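Local coordinates for protein adenylyltransferase and sulfurtransferase uba4 (Chaetomium thermophilum, PDB 6YUB) that probably activates sulfur-carrier proteins by ATP-dependent adenylylation and passes sulfur to them, serving tRNA wobble-uridine thiolation and molybdenum cofactor synthesis, at residues G1-E11 against G28-K36; V176-C187 against G273-E284. One frame throughout, in Å; residues are numbered along the deposited sequence.

In the fold
The chain is the adenylyltransferase part of the enzyme, a ThiF-family domain with a Rossmann-like mixed sheet, and both contacts lie at its periphery. Contact 1 is a surface contact, where the N-terminal arm crosses the end of helix 25-33, just before the first strand, 36-40. Contact 2 is partly buried and joins the loop after strand 161-167 to the loop that follows edge strand 267-271. They share no helix or strand; their centres are 34 Å apart and their nearest atoms about 18 Å. An asparagine amide and a few apolar side chains hold contact 1, whereas four cysteines round a zinc ion, with hydrogen bonds from an arginine to main-chain carbonyls, knit contact 2.

Contact 1: residues G1-E11 against G28-K36; sequences GSTQKSLSKEE and GQLRLMNAK
S2 and N34 bring their CA atoms within 3.9 Å of each other where the arm 1-7 passes the C-terminal end of helix 25-33. N34 then grips both main-chain groups of Q4: Q4 N donates to N34 OD1 at 2.8 Å, tilted from the carbonyl plane, while N34 ND2 donates to Q4 O at 3.0 Å, nearly straight (169°) and onto a lone pair. The chi1 of -72° sets the N34 amide beside its own backbone N, turned to the arm. Replacing N34 with an alanine would probably leave Q4 N and Q4 O without these mates and free this part of the arm to shift. Further along, L7 reaches over the helix: its CD2 touches both L30 CD2, tightly at 3.4 Å, and M33 SD at 3.3 Å, while CD1 lies on Q29 CG. The arm ends in a capping box, with S8 N donating to E11 OE1 at 2.8 Å and E11 N returning a weak bond to S8 OG, which starts helix 9-19. Since N34 reads main-chain atoms and L7 adds apolar contact, the arm is fastened to the helix without a salt bridge between the two segments.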
loop_
_atom_site.group_PDB
_atom_site.type_symbol
_atom_site.label_atom_id
_atom_site.label_comp_id
_atom_site.label_asym_id
_atom_site.label_seq_id
_atom_site.Cartn_x
_atom_site.Cartn_y
_atom_site.Cartn_z
ATOM N N GLY B 1 -33.772 -6.867 -6.650
ATOM C CA GLY B 1 -32.351 -6.577 -6.712
ATOM C C GLY B 1 -31.573 -7.243 -5.596
ATOM O O GLY B 1 -30.437 -7.673 -5.788
ATOM N N SER B 2 -32.194 -7.323 -4.419
ATOM C CA SER B 2 -31.605 -7.977 -3.260
ATOM C C SER B 2 -32.254 -9.327 -2.975
ATOM O O SER B 2 -32.096 -9.870 -1.876
ATOM C CB SER B 2 -31.713 -7.071 -2.032
ATOM O OG SER B 2 -33.065 -6.747 -1.758
ATOM N N THR B 3 -32.974 -9.881 -3.950
ATOM C CA THR B 3 -33.740 -11.105 -3.760
ATOM C C THR B 3 -33.187 -12.278 -4.560
ATOM O O THR B 3 -33.862 -13.306 -4.676
ATOM C CB THR B 3 -35.206 -10.866 -4.136
ATOM O OG1 THR B 3 -35.281 -10.375 -5.483
ATOM C CG2 THR B 3 -35.844 -9.856 -3.194
ATOM N N GLN B 4 -31.983 -12.156 -5.110
ATOM C CA GLN B 4 -31.411 -13.240 -5.898
ATOM C C GLN B 4 -31.111 -14.442 -5.012
ATOM O O GLN B 4 -30.493 -14.311 -3.950
ATOM C CB GLN B 4 -30.138 -12.773 -6.598
ATOM C CG GLN B 4 -30.366 -12.187 -7.979
ATOM C CD GLN B 4 -29.230 -11.287 -8.421
ATOM O OE1 GLN B 4 -28.767 -10.438 -7.660
ATOM N NE2 GLN B 4 -28.774 -11.469 -9.654
ATOM N N LYS B 5 -31.555 -15.617 -5.452
ATOM C CA LYS B 5 -31.261 -16.873 -4.780
ATOM C C LYS B 5 -30.524 -17.848 -5.687
ATOM O O LYS B 5 -30.217 -18.966 -5.254
ATOM C CB LYS B 5 -32.556 -17.523 -4.272
ATOM C CG LYS B 5 -33.449 -16.598 -3.453
ATOM C CD LYS B 5 -33.287 -16.822 -1.955
ATOM C CE LYS B 5 -34.179 -15.882 -1.151
ATOM N NZ LYS B 5 -33.436 -14.702 -0.622
ATOM N N SER B 6 -30.235 -17.460 -6.930
ATOM C CA SER B 6 -29.585 -18.333 -7.894
ATOM C C SER B 6 -28.576 -17.533 -8.704
ATOM O O SER B 6 -28.659 -16.307 -8.804
ATOM C CB SER B 6 -30.596 -18.987 -8.847
ATOM O OG SER B 6 -31.337 -19.999 -8.193
ATOM N N LEU B 7 -27.620 -18.248 -9.287
ATOM C CA LEU B 7 -26.645 -17.666 -10.198
ATOM C C LEU B 7 -26.942 -18.146 -11.613
ATOM O O LEU B 7 -27.160 -19.342 -11.833
ATOM C CB LEU B 7 -25.217 -18.048 -9.810
ATOM C CG LEU B 7 -24.666 -17.555 -8.470
ATOM C CD1 LEU B 7 -23.145 -17.684 -8.468
ATOM C CD2 LEU B 7 -25.084 -16.131 -8.187
ATOM N N SER B 8 -26.877 -17.229 -12.537
ATOM C CA SER B 8 -27.099 -17.610 -13.933
ATOM C C SER B 8 -25.842 -18.298 -14.479
ATOM O O SER B 8 -24.795 -18.210 -13.893
ATOM C CB SER B 8 -27.452 -16.451 -14.864
ATOM O OG SER B 8 -26.349 -15.637 -15.042
ATOM N N LYS B 9 -25.949 -18.974 -15.606
ATOM C CA LYS B 9 -24.802 -19.582 -16.212
ATOM C C LYS B 9 -23.687 -18.582 -16.480
ATOM O O LYS B 9 -22.586 -18.950 -16.296
ATOM C CB LYS B 9 -25.164 -20.287 -17.508
ATOM C CG LYS B 9 -24.862 -21.770 -17.514
ATOM C CD LYS B 9 -25.523 -22.467 -16.345
ATOM C CE LYS B 9 -25.376 -23.972 -16.386
ATOM N NZ LYS B 9 -26.265 -24.584 -17.398
ATOM N N GLU B 10 -23.955 -17.354 -16.948
ATOM C CA GLU B 10 -22.886 -16.342 -17.236
ATOM C C GLU B 10 -22.182 -15.937 -15.925
ATOM O O GLU B 10 -21.007 -15.704 -15.874
ATOM C CB GLU B 10 -23.306 -15.027 -18.042
ATOM C CG GLU B 10 -22.981 -13.621 -17.450
ATOM C CD GLU B 10 -22.101 -12.617 -18.335
ATOM O OE1 GLU B 10 -22.633 -11.752 -19.039
ATOM O OE2 GLU B 10 -20.855 -12.624 -18.337
ATOM N N GLU B 11 -22.970 -15.754 -14.886
ATOM C CA GLU B 11 -22.403 -15.347 -13.546
ATOM C C GLU B 11 -21.470 -16.477 -12.956
ATOM O O GLU B 11 -20.446 -16.221 -12.414
ATOM C CB GLU B 11 -23.458 -14.889 -12.496
ATOM C CG GLU B 11 -24.462 -13.880 -13.073
ATOM C CD GLU B 11 -25.681 -13.622 -12.155
ATOM O OE1 GLU B 11 -26.386 -14.571 -11.806
ATOM O OE2 GLU B 11 -25.989 -12.484 -11.752
ATOM N N GLY B 28 -21.454 -16.404 -0.528
ATOM C CA GLY B 28 -20.705 -15.161 -0.554
ATOM C C GLY B 28 -20.981 -14.351 -1.806
ATOM O O GLY B 28 -21.109 -13.127 -1.749
ATOM N N GLN B 29 -21.091 -15.028 -2.954
ATOM C CA GLN B 29 -21.320 -14.324 -4.207
ATOM C C GLN B 29 -22.711 -13.708 -4.252
ATOM O O GLN B 29 -22.878 -12.567 -4.697
ATOM C CB GLN B 29 -21.122 -15.279 -5.386
ATOM C CG GLN B 29 -21.123 -14.579 -6.729
ATOM C CD GLN B 29 -19.999 -13.570 -6.848
ATOM O OE1 GLN B 29 -18.846 -13.874 -6.553
ATOM N NE2 GLN B 29 -20.335 -12.355 -7.269
ATOM N N LEU B 30 -23.732 -14.450 -3.813
ATOM C CA LEU B 30 -25.081 -13.899 -3.784
ATOM C C LEU B 30 -25.169 -12.684 -2.871
ATOM O O LEU B 30 -25.940 -11.758 -3.147
ATOM C CB LEU B 30 -26.079 -14.964 -3.334
ATOM C CG LEU B 30 -26.371 -16.084 -4.332
ATOM C CD1 LEU B 30 -27.187 -17.185 -3.672
ATOM C CD2 LEU B 30 -27.093 -15.540 -5.559
ATOM N N ARG B 31 -24.392 -12.669 -1.785
ATOM C CA ARG B 31 -24.402 -11.525 -0.881
ATOM C C ARG B 31 -23.839 -10.284 -1.559
ATOM O O ARG B 31 -24.302 -9.163 -1.308
ATOM C CB ARG B 31 -23.622 -11.846 0.389
ATOM C CG ARG B 31 -24.415 -12.681 1.376
ATOM C CD ARG B 31 -23.546 -13.213 2.501
ATOM N NE ARG B 31 -24.289 -14.141 3.350
ATOM C CZ ARG B 31 -23.782 -14.764 4.411
ATOM N NH1 ARG B 31 -22.520 -14.563 4.762
ATOM N NH2 ARG B 31 -24.541 -15.589 5.116
ATOM N N LEU B 32 -22.823 -10.452 -2.410
ATOM C CA LEU B 32 -22.349 -9.322 -3.204
ATOM C C LEU B 32 -23.418 -8.871 -4.198
ATOM O O LEU B 32 -23.717 -7.676 -4.310
ATOM C CB LEU B 32 -21.062 -9.696 -3.936
ATOM C CG LEU B 32 -19.851 -10.016 -3.071
ATOM C CD1 LEU B 32 -18.697 -10.505 -3.942
ATOM C CD2 LEU B 32 -19.437 -8.804 -2.239
ATOM N N MET B 33 -24.023 -9.822 -4.907
ATOM C CA MET B 33 -24.975 -9.491 -5.963
ATOM C C MET B 33 -26.274 -8.913 -5.417
ATOM O O MET B 33 -26.967 -8.197 -6.141
ATOM C CB MET B 33 -25.274 -10.736 -6.798
ATOM C CG MET B 33 -24.059 -11.296 -7.513
ATOM S SD MET B 33 -24.331 -12.961 -8.157
ATOM C CE MET B 33 -25.793 -12.711 -9.158
ATOM N N ASN B 34 -26.621 -9.210 -4.169
ATOM C CA ASN B 34 -27.798 -8.628 -3.535
ATOM C C ASN B 34 -27.478 -7.361 -2.759
ATOM O O ASN B 34 -28.376 -6.801 -2.123
ATOM C CB ASN B 34 -28.448 -9.658 -2.601
ATOM C CG ASN B 34 -29.134 -10.777 -3.364
ATOM O OD1 ASN B 34 -29.782 -10.539 -4.384
ATOM N ND2 ASN B 34 -28.989 -12.005 -2.876
ATOM N N ALA B 35 -26.238 -6.890 -2.809
ATOM C CA ALA B 35 -25.810 -5.747 -2.018
ATOM C C ALA B 35 -25.930 -4.453 -2.814
ATOM O O ALA B 35 -25.969 -4.448 -4.045
ATOM C CB ALA B 35 -24.366 -5.933 -1.544
ATOM N N LYS B 36 -25.991 -3.343 -2.080
ATOM C CA LYS B 36 -26.032 -2.003 -2.660
ATOM C C LYS B 36 -24.947 -1.174 -1.985
ATOM O O LYS B 36 -25.038 -0.895 -0.785
ATOM C CB LYS B 36 -27.400 -1.352 -2.474
ATOM C CG LYS B 36 -28.579 -2.205 -2.907
ATOM C CD LYS B 36 -29.874 -1.415 -2.789
ATOM C CE LYS B 36 -31.007 -2.270 -2.242
ATOM N NZ LYS B 36 -32.278 -1.497 -2.109
#

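Contact 2: residues V176-C187 against G273-E284; sequences VVNKKAAPCYRC and GGRKKDCFACGE. With ZN (zinc ion), chain E.
C184 and C187 share one zinc ion with C279 and C282, two CxxC pairs that meet from distant parts of the chain. All four cysteines were modelled in two conformations; in the one described, every SG lies 2.2 to 2.3 Å from the zinc. Backbone N-H groups turn toward the sulfurs: K276 N donates across the contact to C187 SG (3.4 Å, 174°), and A281 N and C282 N both donate to C279 SG, which probably helps to offset the negative charge of the thiolates. C184 and C187 also form a capping box at the start of helix 185-188, each backbone N donating to the other's sulfur.

Beside the metal, R275 ties the loops together. Its backbone N gives A181 O a 2.9 Å bond from above the carbonyl plane. A bend at chi3 (-69°) turns the guanidinium so that NH1 reaches V176 O at 2.9 Å, in its own plane and on a carbonyl lone pair. A181 CB covers one face of this group and C282 O the opposite one, and a water links R275 NH2 to A182 O; T172 O and P173 O outside the segments take further bonds. R186 lies alongside F280, its CZ 3.6 Å from F280 CD2, which sits over one face of the guanidinium, offset toward its rim, with the two planes 54° apart. V177 CG1 packs 4.0 Å from R275 CD.

Such a Cys4 zinc site, as in MoeB, is probably structural. The salt bridge from R186 to D143 and the packing of C184 on S142 and V146 set the zinc site against helix 135-148, while segment 273-284 enters the site after edge strand 267-271.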
loop_
_atom_site.group_PDB
_atom_site.type_symbol
_atom_site.label_atom_id
_atom_site.label_comp_id
_atom_site.label_asym_id
_atom_site.label_seq_id
_atom_site.Cartn_x
_atom_site.Cartn_y
_atom_site.Cartn_z
ATOM N N VAL B 176 -26.738 5.084 22.150
ATOM C CA VAL B 176 -26.611 3.828 22.884
ATOM C C VAL B 176 -25.168 3.688 23.350
ATOM O O VAL B 176 -24.245 3.618 22.531
ATOM C CB VAL B 176 -27.034 2.633 22.019
ATOM C CG1 VAL B 176 -26.836 1.329 22.770
ATOM C CG2 VAL B 176 -28.486 2.789 21.583
ATOM N N VAL B 177 -24.969 3.652 24.668
ATOM C CA VAL B 177 -23.625 3.575 25.230
ATOM C C VAL B 177 -23.580 2.603 26.404
ATOM O O VAL B 177 -22.619 2.600 27.182
ATOM C CB VAL B 177 -23.130 4.970 25.665
ATOM C CG1 VAL B 177 -22.999 5.891 24.462
ATOM C CG2 VAL B 177 -24.076 5.573 26.704
ATOM N N ASN B 178 -24.613 1.772 26.538
ATOM C CA ASN B 178 -24.636 0.728 27.552
ATOM C C ASN B 178 -24.142 -0.613 27.015
ATOM O O ASN B 178 -24.436 -1.659 27.609
ATOM C CB ASN B 178 -26.045 0.580 28.132
ATOM C CG ASN B 178 -27.054 0.106 27.108
ATOM O OD1 ASN B 178 -26.917 0.373 25.914
ATOM N ND2 ASN B 178 -28.080 -0.597 27.573
ATOM N N LYS B 179 -23.399 -0.599 25.913
ATOM C CA LYS B 179 -22.841 -1.809 25.324
ATOM C C LYS B 179 -21.666 -1.396 24.450
ATOM O O LYS B 179 -21.493 -0.218 24.126
ATOM C CB LYS B 179 -23.887 -2.579 24.513
ATOM C CG LYS B 179 -24.585 -1.735 23.453
ATOM C CD LYS B 179 -24.928 -2.539 22.202
ATOM C CE LYS B 179 -26.086 -3.495 22.435
ATOM N NZ LYS B 179 -26.544 -4.123 21.158
ATOM N N LYS B 180 -20.855 -2.379 24.070
ATOM C CA LYS B 180 -19.746 -2.115 23.164
ATOM C C LYS B 180 -20.287 -1.696 21.799
ATOM O O LYS B 180 -21.197 -2.329 21.257
ATOM C CB LYS B 180 -18.859 -3.349 23.028
ATOM C CG LYS B 180 -18.074 -3.699 24.283
ATOM C CD LYS B 180 -16.777 -4.417 23.923
ATOM C CE LYS B 180 -16.304 -5.323 25.048
ATOM N NZ LYS B 180 -17.159 -6.539 25.164
ATOM N N ALA B 181 -19.728 -0.622 21.246
ATOM C CA ALA B 181 -20.200 -0.092 19.979
ATOM C C ALA B 181 -19.023 0.483 19.205
ATOM O O ALA B 181 -18.061 0.986 19.794
ATOM C CB ALA B 181 -21.274 0.985 20.183
ATOM N N ALA B 182 -19.118 0.410 17.876
ATOM C CA ALA B 182 -18.061 0.921 17.023
ATOM C C ALA B 182 -18.056 2.447 17.039
ATOM O O ALA B 182 -19.095 3.085 17.252
ATOM C CB ALA B 182 -18.242 0.414 15.595
ATOM N N PRO B 183 -16.902 3.062 16.807
ATOM C CA PRO B 183 -16.833 4.526 16.817
ATOM C C PRO B 183 -17.344 5.133 15.521
ATOM O O PRO B 183 -17.488 4.465 14.493
ATOM C CB PRO B 183 -15.335 4.802 16.988
ATOM C CG PRO B 183 -14.680 3.643 16.298
ATOM C CD PRO B 183 -15.590 2.446 16.530
ATOM N N CYS B 184 -17.628 6.434 15.594
ATOM C CA CYS B 184 -17.851 7.243 14.408
ATOM C C CYS B 184 -16.582 8.053 14.129
ATOM O O CYS B 184 -15.592 7.978 14.867
ATOM C CB CYS B 184 -19.069 8.148 14.590
ATOM S SG CYS B 184 -18.678 9.775 15.211
ATOM N N TYR B 185 -16.608 8.844 13.052
ATOM C CA TYR B 185 -15.414 9.596 12.678
ATOM C C TYR B 185 -15.058 10.647 13.726
ATOM O O TYR B 185 -13.875 10.954 13.915
ATOM C CB TYR B 185 -15.609 10.248 11.306
ATOM C CG TYR B 185 -14.334 10.799 10.697
ATOM C CD1 TYR B 185 -13.432 9.963 10.051
ATOM C CD2 TYR B 185 -14.039 12.152 10.761
ATOM C CE1 TYR B 185 -12.264 10.462 9.491
ATOM C CE2 TYR B 185 -12.876 12.661 10.206
ATOM C CZ TYR B 185 -11.993 11.812 9.574
ATOM O OH TYR B 185 -10.836 12.315 9.022
ATOM N N ARG B 186 -16.055 11.211 14.414
ATOM C CA ARG B 186 -15.763 12.171 15.472
ATOM C C ARG B 186 -15.147 11.479 16.683
ATOM O O ARG B 186 -14.255 12.033 17.334
ATOM C CB ARG B 186 -17.032 12.916 15.876
ATOM C CG ARG B 186 -17.502 13.950 14.867
ATOM C CD ARG B 186 -18.820 14.569 15.304
ATOM N NE ARG B 186 -19.433 15.363 14.246
ATOM C CZ ARG B 186 -19.186 16.652 14.029
ATOM N NH1 ARG B 186 -18.332 17.312 14.800
ATOM N NH2 ARG B 186 -19.796 17.279 13.038
ATOM N N CYS B 187 -15.614 10.267 17.004
ATOM C CA CYS B 187 -15.021 9.509 18.098
ATOM C C CYS B 187 -13.511 9.392 17.941
ATOM O O CYS B 187 -12.782 9.340 18.938
ATOM C CB CYS B 187 -15.634 8.108 18.170
ATOM S SG CYS B 187 -17.349 8.022 18.702
ATOM N N GLY B 273 -10.231 3.448 19.695
ATOM C CA GLY B 273 -11.189 3.137 20.729
ATOM C C GLY B 273 -12.586 2.969 20.170
ATOM O O GLY B 273 -12.871 3.280 19.013
ATOM N N GLY B 274 -13.473 2.457 21.015
ATOM C CA GLY B 274 -14.866 2.312 20.658
ATOM C C GLY B 274 -15.597 3.639 20.708
ATOM O O GLY B 274 -15.007 4.713 20.842
ATOM N N ARG B 275 -16.922 3.554 20.591
ATOM C CA ARG B 275 -17.761 4.741 20.677
ATOM C C ARG B 275 -17.492 5.490 21.977
ATOM O O ARG B 275 -17.464 4.899 23.056
ATOM C CB ARG B 275 -19.237 4.342 20.591
ATOM C CG ARG B 275 -20.205 5.418 21.067
ATOM C CD ARG B 275 -21.647 5.012 20.803
ATOM N NE ARG B 275 -21.949 4.992 19.373
ATOM C CZ ARG B 275 -23.100 4.575 18.856
ATOM N NH1 ARG B 275 -24.067 4.131 19.647
ATOM N NH2 ARG B 275 -23.281 4.596 17.543
ATOM N N LYS B 276 -17.283 6.798 21.861
ATOM C CA LYS B 276 -17.097 7.639 23.035
ATOM C C LYS B 276 -18.447 8.030 23.622
ATOM O O LYS B 276 -19.388 8.364 22.896
ATOM C CB LYS B 276 -16.294 8.893 22.682
ATOM C CG LYS B 276 -14.787 8.658 22.609
ATOM C CD LYS B 276 -14.018 9.965 22.433
ATOM C CE LYS B 276 -14.114 10.856 23.670
ATOM N NZ LYS B 276 -14.321 12.288 23.299
ATOM N N LYS B 277 -18.538 7.984 24.952
ATOM C CA LYS B 277 -19.803 8.268 25.616
ATOM C C LYS B 277 -20.228 9.716 25.422
ATOM O O LYS B 277 -21.427 10.017 25.452
ATOM C CB LYS B 277 -19.696 7.936 27.108
ATOM C CG LYS B 277 -21.036 7.895 27.824
ATOM C CD LYS B 277 -20.998 7.001 29.057
ATOM C CE LYS B 277 -20.160 7.603 30.177
ATOM N NZ LYS B 277 -20.469 6.974 31.494
ATOM N N ASP B 278 -19.275 10.620 25.209
ATOM C CA ASP B 278 -19.562 12.042 25.083
ATOM C C ASP B 278 -19.348 12.556 23.660
ATOM O O ASP B 278 -19.087 13.740 23.451
ATOM C CB ASP B 278 -18.706 12.851 26.052
ATOM C CG ASP B 278 -17.228 12.811 25.695
ATOM O OD1 ASP B 278 -16.800 11.830 25.043
ATOM O OD2 ASP B 278 -16.502 13.759 26.061
ATOM N N CYS B 279 -19.459 11.675 22.664
ATOM C CA CYS B 279 -19.243 12.092 21.285
ATOM C C CYS B 279 -20.366 13.014 20.831
ATOM O O CYS B 279 -21.546 12.718 21.036
ATOM C CB CYS B 279 -19.157 10.886 20.357
ATOM S SG CYS B 279 -19.227 11.354 18.609
ATOM N N PHE B 280 -19.989 14.127 20.198
ATOM C CA PHE B 280 -20.972 15.094 19.720
ATOM C C PHE B 280 -22.063 14.434 18.885
ATOM O O PHE B 280 -23.231 14.834 18.957
ATOM C CB PHE B 280 -20.262 16.185 18.909
ATOM C CG PHE B 280 -21.195 17.114 18.183
ATOM C CD1 PHE B 280 -21.777 18.181 18.840
ATOM C CD2 PHE B 280 -21.474 16.926 16.840
ATOM C CE1 PHE B 280 -22.633 19.042 18.174
ATOM C CE2 PHE B 280 -22.335 17.785 16.169
ATOM C CZ PHE B 280 -22.911 18.839 16.840
ATOM N N ALA B 281 -21.705 13.414 18.101
ATOM C CA ALA B 281 -22.617 12.832 17.125
ATOM C C ALA B 281 -23.285 11.550 17.607
ATOM O O ALA B 281 -24.512 11.429 17.525
ATOM C CB ALA B 281 -21.864 12.559 15.812
ATOM N N CYS B 282 -22.504 10.578 18.090
ATOM C CA CYS B 282 -23.040 9.277 18.466
ATOM C C CYS B 282 -23.082 9.055 19.971
ATOM O O CYS B 282 -23.550 8.001 20.414
ATOM C CB CYS B 282 -22.221 8.158 17.803
ATOM S SG CYS B 282 -20.450 8.125 18.213
ATOM N N GLY B 283 -22.629 10.016 20.768
ATOM C CA GLY B 283 -22.540 9.837 22.198
ATOM C C GLY B 283 -23.863 10.023 22.912
ATOM O O GLY B 283 -24.912 10.257 22.313
ATOM N N GLU B 284 -23.795 9.910 24.238
ATOM C CA GLU B 284 -24.967 10.109 25.078
ATOM C C GLU B 284 -25.444 11.553 24.983
ATOM O O GLU B 284 -24.642 12.483 24.873
ATOM C CB GLU B 284 -24.633 9.752 26.527
ATOM C CG GLU B 284 -25.835 9.519 27.427
ATOM C CD GLU B 284 -25.440 8.963 28.784
ATOM O OE1 GLU B 284 -24.487 9.497 29.396
ATOM O OE2 GLU B 284 -26.074 7.984 29.234
HETATM ZN ZN ZN E . -18.780 9.361 17.474
HETATM O O HOH W 1 -20.370 5.304 16.336
#